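Phosphopantetheine adenylyltransferase (Archaeoglobus fulgidus, PDB 3DO8) probably transfers an adenylyl group reversibly from ATP to 4'-phosphopantetheine, giving dephospho-CoA and pyrophosphate in coenzyme A biosynthesis. Local coordinates at residues V22-G27 with R64-E69. Sequence-based numbering, arbitrary orientation. Where two conformers were deposited one is given.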
loop_
_atom_site.group_PDB
_atom_site.type_symbol
_atom_site.label_atom_id
_atom_site.label_comp_id
_atom_site.label_asym_id
_atom_site.label_seq_id
_atom_site.Cartn_x
_atom_site.Cartn_y
_atom_site.Cartn_z
ATOM N N VAL A 22 -0.463 -2.747 -6.706
ATOM C CA VAL A 22 -0.873 -2.791 -5.294
ATOM C C VAL A 22 -2.406 -2.969 -5.232
ATOM O O VAL A 22 -2.908 -3.802 -4.501
ATOM C CB VAL A 22 -0.387 -1.530 -4.498
ATOM C CG1 VAL A 22 -1.082 -1.429 -3.145
ATOM C CG2 VAL A 22 1.139 -1.517 -4.384
ATOM N N ALA A 23 -3.146 -2.203 -6.021
ATOM C CA ALA A 23 -4.606 -2.266 -5.978
ATOM C C ALA A 23 -5.103 -3.666 -6.339
ATOM O O ALA A 23 -6.008 -4.182 -5.697
ATOM C CB ALA A 23 -5.236 -1.224 -6.892
ATOM N N ILE A 24 -4.524 -4.282 -7.376
ATOM C CA ILE A 24 -4.952 -5.601 -7.806
ATOM C C ILE A 24 -4.566 -6.693 -6.821
ATOM O O ILE A 24 -5.333 -7.637 -6.598
ATOM C CB ILE A 24 -4.474 -5.918 -9.245
ATOM C CG1 ILE A 24 -5.178 -4.955 -10.215
ATOM C CG2 ILE A 24 -4.753 -7.356 -9.581
ATOM C CD1 ILE A 24 -4.757 -5.034 -11.694
ATOM N N LYS A 25 -3.388 -6.578 -6.228
ATOM C CA LYS A 25 -2.993 -7.507 -5.197
ATOM C C LYS A 25 -3.942 -7.408 -4.001
ATOM O O LYS A 25 -4.304 -8.435 -3.405
ATOM C CB LYS A 25 -1.510 -7.329 -4.834
ATOM C CG LYS A 25 -0.600 -7.896 -5.936
ATOM C CD LYS A 25 0.863 -7.587 -5.786
ATOM C CE LYS A 25 1.657 -8.357 -6.853
ATOM N NZ LYS A 25 3.047 -7.870 -6.996
ATOM N N LEU A 26 -4.402 -6.204 -3.673
ATOM C CA LEU A 26 -5.319 -6.035 -2.552
ATOM C C LEU A 26 -6.718 -6.513 -2.866
ATOM O O LEU A 26 -7.373 -7.079 -1.985
ATOM C CB LEU A 26 -5.404 -4.562 -2.099
ATOM C CG LEU A 26 -4.169 -4.008 -1.403
ATOM C CD1 LEU A 26 -4.336 -2.486 -1.142
ATOM C CD2 LEU A 26 -3.852 -4.767 -0.110
ATOM N N GLY A 27 -7.203 -6.223 -4.080
ATOM C CA GLY A 27 -8.625 -6.360 -4.414
ATOM C C GLY A 27 -9.000 -7.401 -5.442
ATOM O O GLY A 27 -10.179 -7.735 -5.581
ATOM N N ARG A 64 -3.259 -7.202 -20.346
ATOM C CA ARG A 64 -1.947 -7.742 -20.736
ATOM C C ARG A 64 -1.155 -8.335 -19.564
ATOM O O ARG A 64 -0.580 -9.420 -19.699
ATOM C CB ARG A 64 -1.152 -6.634 -21.425
ATOM C CG ARG A 64 0.119 -7.037 -22.100
ATOM C CD ARG A 64 0.525 -6.011 -23.184
ATOM N NE ARG A 64 0.688 -4.623 -22.704
ATOM C CZ ARG A 64 -0.227 -3.642 -22.802
ATOM N NH1 ARG A 64 -1.417 -3.876 -23.347
ATOM N NH2 ARG A 64 0.050 -2.401 -22.342
ATOM N N LYS A 65 -1.156 -7.646 -18.415
ATOM C CA LYS A 65 -0.358 -8.022 -17.225
ATOM C C LYS A 65 -1.092 -8.870 -16.202
ATOM O O LYS A 65 -0.469 -9.645 -15.489
ATOM C CB LYS A 65 0.218 -6.782 -16.536
ATOM C CG LYS A 65 1.226 -6.047 -17.362
ATOM C CD LYS A 65 2.479 -6.863 -17.611
ATOM C CE LYS A 65 3.576 -6.032 -18.268
ATOM N NZ LYS A 65 4.808 -6.874 -18.463
ATOM N N TYR A 66 -2.407 -8.725 -16.124
ATOM C CA TYR A 66 -3.206 -9.377 -15.080
ATOM C C TYR A 66 -4.318 -10.279 -15.565
ATOM O O TYR A 66 -4.920 -10.991 -14.752
ATOM C CB TYR A 66 -3.805 -8.357 -14.102
ATOM C CG TYR A 66 -2.723 -7.550 -13.423
ATOM C CD1 TYR A 66 -2.108 -8.008 -12.255
ATOM C CD2 TYR A 66 -2.263 -6.334 -13.955
ATOM C CE1 TYR A 66 -1.085 -7.267 -11.629
ATOM C CE2 TYR A 66 -1.248 -5.621 -13.335
ATOM C CZ TYR A 66 -0.633 -6.103 -12.201
ATOM O OH TYR A 66 0.370 -5.327 -11.597
ATOM N N GLY A 67 -4.588 -10.257 -16.864
ATOM C CA GLY A 67 -5.511 -11.217 -17.468
ATOM C C GLY A 67 -6.979 -10.958 -17.217
ATOM O O GLY A 67 -7.804 -11.869 -17.408
ATOM N N PHE A 68 -7.348 -9.719 -16.844
ATOM C CA PHE A 68 -8.762 -9.326 -16.858
ATOM C C PHE A 68 -8.952 -7.880 -17.291
ATOM O O PHE A 68 -8.007 -7.088 -17.274
ATOM C CB PHE A 68 -9.412 -9.586 -15.504
ATOM C CG PHE A 68 -8.959 -8.677 -14.423
ATOM C CD1 PHE A 68 -9.738 -7.595 -14.045
ATOM C CD2 PHE A 68 -7.783 -8.908 -13.721
ATOM C CE1 PHE A 68 -9.337 -6.752 -13.006
ATOM C CE2 PHE A 68 -7.389 -8.042 -12.688
ATOM C CZ PHE A 68 -8.206 -6.995 -12.323
ATOM N N GLU A 69 -10.165 -7.581 -17.731
ATOM C CA GLU A 69 -10.563 -6.214 -18.009
ATOM C C GLU A 69 -11.146 -5.568 -16.741
ATOM O O GLU A 69 -12.224 -5.983 -16.258
ATOM C CB GLU A 69 -11.660 -6.196 -19.069
ATOM C CG GLU A 69 -12.001 -4.771 -19.531
ATOM C CD GLU A 69 -13.257 -4.724 -20.401
ATOM O OE1 GLU A 69 -13.404 -5.634 -21.240
ATOM O OE2 GLU A 69 -14.087 -3.798 -20.233
#
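Two neighbouring helices of the Rossmann-like nucleotidyltransferase fold meet here, where I24 of helix 14-27 packs against Y66, the last residue of helix 51-66, and F68, just beyond it. The touching side chains are buried, and between the two segments the contact is apolar. I24 points toward the other segment; the nearest CA atoms, those of I24 and Y66, are 8.4 Å apart.

I24 CD1 sits over one face of the Y66 ring. It lies 3.7 Å from the ring centroid, only 17° off the ring normal, which is a CH-pi contact. The methyl is shifted toward the rim, so its closest ring atom is Y66 CD2, at 3.6 Å from I24 CD1. The other branch also takes part: I24 CG2 lies 3.8 Å from Y66 CD1. I24 CG2 stands anti to the backbone N while CG1 stands beside it (chi1 -66°), and this spread lets both branches reach the aromatic pair.

F68 and I24 point toward each other. F68 CZ is 4.0 Å from I24 CD1, and F68 CE2 is 4.1 Å from I24 CG2. G67, with positive phi (76°), ends the helical run between the two aromatic residues. V62 of helix 51-66 touches both I24 and F68.

The polar end of Y66 is held on the helix 14-27 side, where its OH hydrogen-bonds to D21 OD1. D21 OD2 forms a salt bridge with K25 NZ, which also hydrogen-bonds to K137 O. A phenylalanine in place of Y66 would probably leave D21 OD1 without its hydroxyl partner and remove a polar tie between the two helices.

This is helix-to-helix packing in a Rossmann-like alpha/beta fold, between helix 14-27, which links strands 3-7 and 31-36, and helix 51-66, which leads into strand 71-75.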